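Local coordinates for protein thermophilic dibenzothiophene desulfurization enzyme C (Paenibacillus sp. A11-2, PDB 5XDC) that probably oxidises dibenzothiophene, with reduced FMN and molecular oxygen, first to the sulfoxide and then to the sulfone, at residues F91-S96 and L253-L258; L55-S60 and W70-E75. One frame throughout, in Å; residues are numbered along the deposited sequence.

Contact 1. Residues F91-S96 and L253-L258; sequences FGYHFS and LIFTHL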
loop_
_atom_site.group_PDB
_atom_site.type_symbol
_atom_site.label_atom_id
_atom_site.label_comp_id
_atom_site.label_asym_id
_atom_site.label_seq_id
_atom_site.Cartn_x
_atom_site.Cartn_y
_atom_site.Cartn_z
ATOM N N PHE B 91 20.486 -0.904 25.296
ATOM C CA PHE B 91 20.740 0.478 25.686
ATOM C C PHE B 91 19.426 1.232 25.908
ATOM O O PHE B 91 19.218 1.855 26.957
ATOM C CB PHE B 91 21.613 1.096 24.592
ATOM C CG PHE B 91 22.057 2.514 24.843
ATOM C CD1 PHE B 91 23.083 2.792 25.730
ATOM C CD2 PHE B 91 21.494 3.554 24.126
ATOM C CE1 PHE B 91 23.506 4.086 25.934
ATOM C CE2 PHE B 91 21.919 4.869 24.327
ATOM C CZ PHE B 91 22.941 5.123 25.219
ATOM N N GLY B 92 18.488 1.124 24.964
ATOM C CA GLY B 92 17.200 1.792 25.128
ATOM C C GLY B 92 16.425 1.311 26.346
ATOM O O GLY B 92 15.855 2.116 27.093
ATOM N N TYR B 93 16.383 -0.015 26.563
ATOM C CA TYR B 93 15.635 -0.561 27.686
ATOM C C TYR B 93 16.236 -0.126 29.013
ATOM O O TYR B 93 15.512 0.035 29.997
ATOM C CB TYR B 93 15.614 -2.082 27.628
ATOM C CG TYR B 93 14.428 -2.681 26.941
ATOM C CD1 TYR B 93 14.353 -2.725 25.552
ATOM C CD2 TYR B 93 13.400 -3.240 27.673
ATOM C CE1 TYR B 93 13.267 -3.297 24.908
ATOM C CE2 TYR B 93 12.298 -3.828 27.037
ATOM C CZ TYR B 93 12.238 -3.850 25.651
ATOM O OH TYR B 93 11.162 -4.420 24.983
ATOM N N HIS B 94 17.554 0.037 29.059
ATOM C CA HIS B 94 18.188 0.600 30.244
ATOM C C HIS B 94 17.534 1.925 30.625
ATOM O O HIS B 94 17.223 2.155 31.795
ATOM C CB HIS B 94 19.677 0.769 29.989
ATOM C CG HIS B 94 20.368 1.667 30.967
ATOM N ND1 HIS B 94 20.925 1.207 32.142
ATOM C CD2 HIS B 94 20.616 2.997 30.925
ATOM C CE1 HIS B 94 21.470 2.222 32.793
ATOM N NE2 HIS B 94 21.292 3.320 32.078
ATOM N N PHE B 95 17.280 2.791 29.642
ATOM C CA PHE B 95 16.638 4.066 29.956
ATOM C C PHE B 95 15.153 3.921 30.267
ATOM O O PHE B 95 14.612 4.720 31.039
ATOM C CB PHE B 95 16.882 5.066 28.823
ATOM C CG PHE B 95 18.320 5.463 28.714
ATOM C CD1 PHE B 95 18.896 6.288 29.665
ATOM C CD2 PHE B 95 19.125 4.928 27.736
ATOM C CE1 PHE B 95 20.231 6.615 29.584
ATOM C CE2 PHE B 95 20.456 5.242 27.657
ATOM C CZ PHE B 95 21.018 6.095 28.593
ATOM N N SER B 96 14.462 2.926 29.700
ATOM C CA SER B 96 13.108 2.639 30.158
ATOM C C SER B 96 13.110 2.240 31.625
ATOM O O SER B 96 12.296 2.729 32.415
ATOM C CB SER B 96 12.471 1.533 29.310
ATOM O OG SER B 96 11.239 1.117 29.864
ATOM N N LEU B 253 8.242 5.464 22.895
ATOM C CA LEU B 253 9.082 6.253 21.997
ATOM C C LEU B 253 10.511 5.722 21.918
ATOM O O LEU B 253 11.172 5.892 20.884
ATOM C CB LEU B 253 9.075 7.730 22.408
ATOM C CG LEU B 253 9.603 8.699 21.354
ATOM C CD1 LEU B 253 8.744 8.714 20.124
ATOM C CD2 LEU B 253 9.676 10.114 21.924
ATOM N N ILE B 254 11.003 5.047 22.971
ATOM C CA ILE B 254 12.252 4.296 22.851
ATOM C C ILE B 254 12.126 3.254 21.743
ATOM O O ILE B 254 12.989 3.150 20.868
ATOM C CB ILE B 254 12.630 3.640 24.194
ATOM C CG1 ILE B 254 13.069 4.708 25.196
ATOM C CG2 ILE B 254 13.739 2.626 24.012
ATOM C CD1 ILE B 254 13.183 4.191 26.639
ATOM N N PHE B 255 11.043 2.470 21.770
ATOM C CA PHE B 255 10.837 1.462 20.736
ATOM C C PHE B 255 10.798 2.107 19.357
ATOM O O PHE B 255 11.376 1.584 18.390
ATOM C CB PHE B 255 9.538 0.700 20.993
ATOM C CG PHE B 255 9.477 -0.021 22.327
ATOM C CD1 PHE B 255 10.626 -0.342 23.014
ATOM C CD2 PHE B 255 8.247 -0.398 22.862
ATOM C CE1 PHE B 255 10.563 -1.021 24.232
ATOM C CE2 PHE B 255 8.176 -1.074 24.078
ATOM C CZ PHE B 255 9.342 -1.384 24.760
ATOM N N THR B 256 10.104 3.242 19.247
ATOM C CA THR B 256 10.010 3.958 17.979
ATOM C C THR B 256 11.390 4.265 17.418
ATOM O O THR B 256 11.641 4.097 16.220
ATOM C CB THR B 256 9.215 5.249 18.177
ATOM O OG1 THR B 256 7.892 4.941 18.607
ATOM C CG2 THR B 256 9.116 6.048 16.884
ATOM N N HIS B 257 12.310 4.711 18.274
ATOM C CA HIS B 257 13.657 5.017 17.820
ATOM C C HIS B 257 14.479 3.765 17.496
ATOM O O HIS B 257 15.398 3.836 16.671
ATOM C CB HIS B 257 14.336 5.884 18.874
ATOM C CG HIS B 257 13.886 7.311 18.829
ATOM N ND1 HIS B 257 12.726 7.748 19.430
ATOM C CD2 HIS B 257 14.408 8.389 18.194
ATOM C CE1 HIS B 257 12.565 9.039 19.187
ATOM N NE2 HIS B 257 13.569 9.451 18.437
ATOM N N LEU B 258 14.180 2.617 18.113
ATOM C CA LEU B 258 14.774 1.371 17.640
ATOM C C LEU B 258 14.382 1.119 16.195
ATOM O O LEU B 258 15.229 0.777 15.360
ATOM C CB LEU B 258 14.321 0.191 18.504
ATOM C CG LEU B 258 14.730 0.188 19.980
ATOM C CD1 LEU B 258 14.203 -1.057 20.646
ATOM C CD2 LEU B 258 16.253 0.278 20.108
#

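Contact 2. Residues L55-S60 and W70-E75; sequences LTLLIS and WPTVYE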
loop_
_atom_site.group_PDB
_atom_site.type_symbol
_atom_site.label_atom_id
_atom_site.label_comp_id
_atom_site.label_asym_id
_atom_site.label_seq_id
_atom_site.Cartn_x
_atom_site.Cartn_y
_atom_site.Cartn_z
ATOM N N LEU B 55 25.426 5.416 29.929
ATOM C CA LEU B 55 24.345 4.902 30.768
ATOM C C LEU B 55 23.900 5.932 31.799
ATOM O O LEU B 55 22.790 5.826 32.333
ATOM C CB LEU B 55 24.763 3.602 31.464
ATOM C CG LEU B 55 25.112 2.420 30.548
ATOM C CD1 LEU B 55 25.854 1.286 31.278
ATOM C CD2 LEU B 55 23.859 1.851 29.876
ATOM N N THR B 56 24.735 6.939 32.079
ATOM C CA THR B 56 24.409 7.985 33.036
ATOM C C THR B 56 23.834 9.233 32.367
ATOM O O THR B 56 23.776 10.288 33.000
ATOM C CB THR B 56 25.650 8.368 33.855
ATOM O OG1 THR B 56 26.557 9.118 33.046
ATOM C CG2 THR B 56 26.378 7.136 34.380
ATOM N N LEU B 57 23.390 9.129 31.104
ATOM C CA LEU B 57 22.946 10.308 30.356
ATOM C C LEU B 57 21.922 11.140 31.113
ATOM O O LEU B 57 21.964 12.375 31.059
ATOM C CB LEU B 57 22.368 9.895 28.992
ATOM C CG LEU B 57 23.397 9.810 27.861
ATOM C CD1 LEU B 57 22.858 9.031 26.656
ATOM C CD2 LEU B 57 23.807 11.221 27.416
ATOM N N LEU B 58 20.966 10.503 31.782
ATOM C CA LEU B 58 19.851 11.221 32.389
ATOM C C LEU B 58 20.046 11.492 33.877
ATOM O O LEU B 58 19.195 12.155 34.483
ATOM C CB LEU B 58 18.535 10.460 32.183
ATOM C CG LEU B 58 18.028 10.371 30.740
ATOM C CD1 LEU B 58 16.827 9.439 30.666
ATOM C CD2 LEU B 58 17.671 11.742 30.190
ATOM N N ILE B 59 21.113 10.986 34.483
ATOM C CA ILE B 59 21.408 11.307 35.877
ATOM C C ILE B 59 21.960 12.729 35.911
ATOM O O ILE B 59 22.800 13.090 35.087
ATOM C CB ILE B 59 22.400 10.297 36.473
ATOM C CG1 ILE B 59 21.756 8.907 36.577
ATOM C CG2 ILE B 59 22.895 10.734 37.867
ATOM C CD1 ILE B 59 22.754 7.807 36.906
ATOM N N SER B 60 21.475 13.538 36.848
ATOM C CA SER B 60 21.920 14.924 36.942
ATOM C C SER B 60 23.423 15.010 37.181
ATOM O O SER B 60 24.044 14.112 37.750
ATOM C CB SER B 60 21.198 15.629 38.081
ATOM O OG SER B 60 21.647 15.100 39.318
ATOM N N TRP B 70 16.309 13.850 27.142
ATOM C CA TRP B 70 15.705 12.760 26.378
ATOM C C TRP B 70 15.954 12.874 24.878
ATOM O O TRP B 70 16.261 11.842 24.250
ATOM C CB TRP B 70 14.211 12.690 26.703
ATOM C CG TRP B 70 13.915 11.931 27.949
ATOM C CD1 TRP B 70 13.498 12.436 29.148
ATOM C CD2 TRP B 70 14.008 10.511 28.122
ATOM N NE1 TRP B 70 13.317 11.420 30.049
ATOM C CE2 TRP B 70 13.635 10.229 29.450
ATOM C CE3 TRP B 70 14.378 9.457 27.284
ATOM C CZ2 TRP B 70 13.601 8.935 29.954
ATOM C CZ3 TRP B 70 14.350 8.166 27.789
ATOM C CH2 TRP B 70 13.979 7.919 29.114
ATOM N N PRO B 71 15.877 14.052 24.243
ATOM C CA PRO B 71 16.280 14.127 22.825
ATOM C C PRO B 71 17.645 13.511 22.530
ATOM O O PRO B 71 17.799 12.781 21.543
ATOM C CB PRO B 71 16.242 15.642 22.552
ATOM C CG PRO B 71 15.121 16.114 23.406
ATOM C CD PRO B 71 15.230 15.297 24.687
ATOM N N THR B 72 18.646 13.773 23.373
ATOM C CA THR B 72 19.960 13.168 23.192
ATOM C C THR B 72 19.908 11.652 23.363
ATOM O O THR B 72 20.520 10.908 22.585
ATOM C CB THR B 72 20.945 13.788 24.187
ATOM O OG1 THR B 72 21.056 15.188 23.894
ATOM C CG2 THR B 72 22.307 13.145 24.076
ATOM N N VAL B 73 19.228 11.184 24.408
ATOM C CA VAL B 73 19.078 9.748 24.636
ATOM C C VAL B 73 18.448 9.078 23.418
ATOM O O VAL B 73 18.954 8.072 22.912
ATOM C CB VAL B 73 18.239 9.500 25.901
ATOM C CG1 VAL B 73 17.926 8.018 26.053
ATOM C CG2 VAL B 73 18.962 10.032 27.149
ATOM N N TYR B 74 17.329 9.619 22.947
ATOM C CA TYR B 74 16.633 9.010 21.816
ATOM C C TYR B 74 17.518 8.964 20.572
ATOM O O TYR B 74 17.529 7.960 19.845
ATOM C CB TYR B 74 15.332 9.764 21.541
ATOM C CG TYR B 74 14.220 9.493 22.529
ATOM C CD1 TYR B 74 13.720 8.203 22.706
ATOM C CD2 TYR B 74 13.648 10.522 23.277
ATOM C CE1 TYR B 74 12.694 7.941 23.603
ATOM C CE2 TYR B 74 12.610 10.280 24.157
ATOM C CZ TYR B 74 12.133 8.986 24.323
ATOM O OH TYR B 74 11.116 8.743 25.202
ATOM N N GLU B 75 18.250 10.049 20.287
ATOM C CA GLU B 75 19.123 10.055 19.117
ATOM C C GLU B 75 20.217 9.007 19.258
ATOM O O GLU B 75 20.564 8.317 18.288
ATOM C CB GLU B 75 19.707 11.457 18.916
ATOM C CG GLU B 75 20.583 11.575 17.679
ATOM C CD GLU B 75 20.927 13.019 17.295
ATOM O OE1 GLU B 75 21.731 13.190 16.356
ATOM O OE2 GLU B 75 20.405 13.975 17.918
#

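Contact 1. Residues F91-S96 and L253-L258
Ile-254 presses its side chain onto the backbone of residues 91-96 at Gly-92, where the two helices come closest: the CA atoms of Gly-92 and Ile-254 are 6.0 Å apart. With CG1 beside its own backbone N (chi1 -71°) and the chain extended beyond, the terminal methyl CD1 reaches Gly-92 O at 3.4 Å and also touches Ser-96, whose CB lies 3.8 Å from it. The other branch, CG2, sits 3.7 Å from Gly-92 CA; a CB built on Gly-92 would clash with this methyl, so the missing side chain permits the approach. The axes of the two short segments run antiparallel at 170°; the segments belong to helix 85-104 of the N-terminal and helix 247-276 of the C-terminal part of an acyl-CoA dehydrogenase fold. One residue further along each helix, the Tyr-93 and Phe-255 rings meet obliquely, planes at 37° and centroids 5.4 Å apart, with Tyr-93 OH 3.5 Å from Phe-255 CE1. That hydroxyl is also hydrogen-bonded to Glu-130 and His-385, both lining the indole pocket, while His-89 stacks on the tyrosine ring. Tyr-93 binds FMN in another structure of this protein, and here its side chain lies about 4 Å, between nearest atoms, from the bound indole.

Contact 2. Residues L55-S60 and W70-E75
Leu-57 and Leu-58, the two central residues of a type I beta turn from Thr-56 to Ile-59, face the first turn of helix 70-83, with the CA atoms of Leu-57 and Val-73 6.9 Å apart; the turn is closed by the bond from Ile-59 N to Thr-56 O. Leu-58 does most of the touching, and its two methyls divide the work. CD1 stands over one face of the Trp-70 indole in a CH-pi contact, 3.5 Å from the centroid of the six-membered ring and 19° off its normal. The other methyl, CD2, lies 3.7 Å from Val-73 CG2, the two side chains crossing at about a right angle. Trp-70 points its CB away from the turn, yet CG lies beside the backbone N (chi1 -83°) and the indole swings back beneath the leucine; Trp-324 meets it edge-to-face. Replacing Trp-70 by an alanine is likely to leave Leu-58 CD1 without its aromatic platform and open a gap beside Trp-324. The Leu-57 and Val-73 side chains lie alongside each other, pointing in opposite directions, with Leu-57 CB 3.9 Å from Val-73 CG2, and Leu-57 CD2 reaches Thr-72 CG2 at 4.1 Å. No hydrogen bond joins the segments, so the contact is apolar packing of a loop on a helix start within the helical N-terminal domain of the acyl-CoA dehydrogenase fold.

From the N terminus, contact 2 comes first: it closes the short loop between helix 43-52 and helix 70-83, with nine residues between its segments. Contact 1 opens only afterwards, on the following helix 85-104, and spans 156 residues, including the strands of the middle domain, before helix 247-276 returns. The two therefore stand in series, neither enclosing nor crossing the other, yet their centres are 11 Å apart. His-94 NE2 lies 2.9 Å from Leu-55 O, a probable hydrogen bond from helix 85-104 to the loop, and the Tyr-74 ring stacks on His-257. Helices 70-83 and 85-104 thus both pack on helix 247-276.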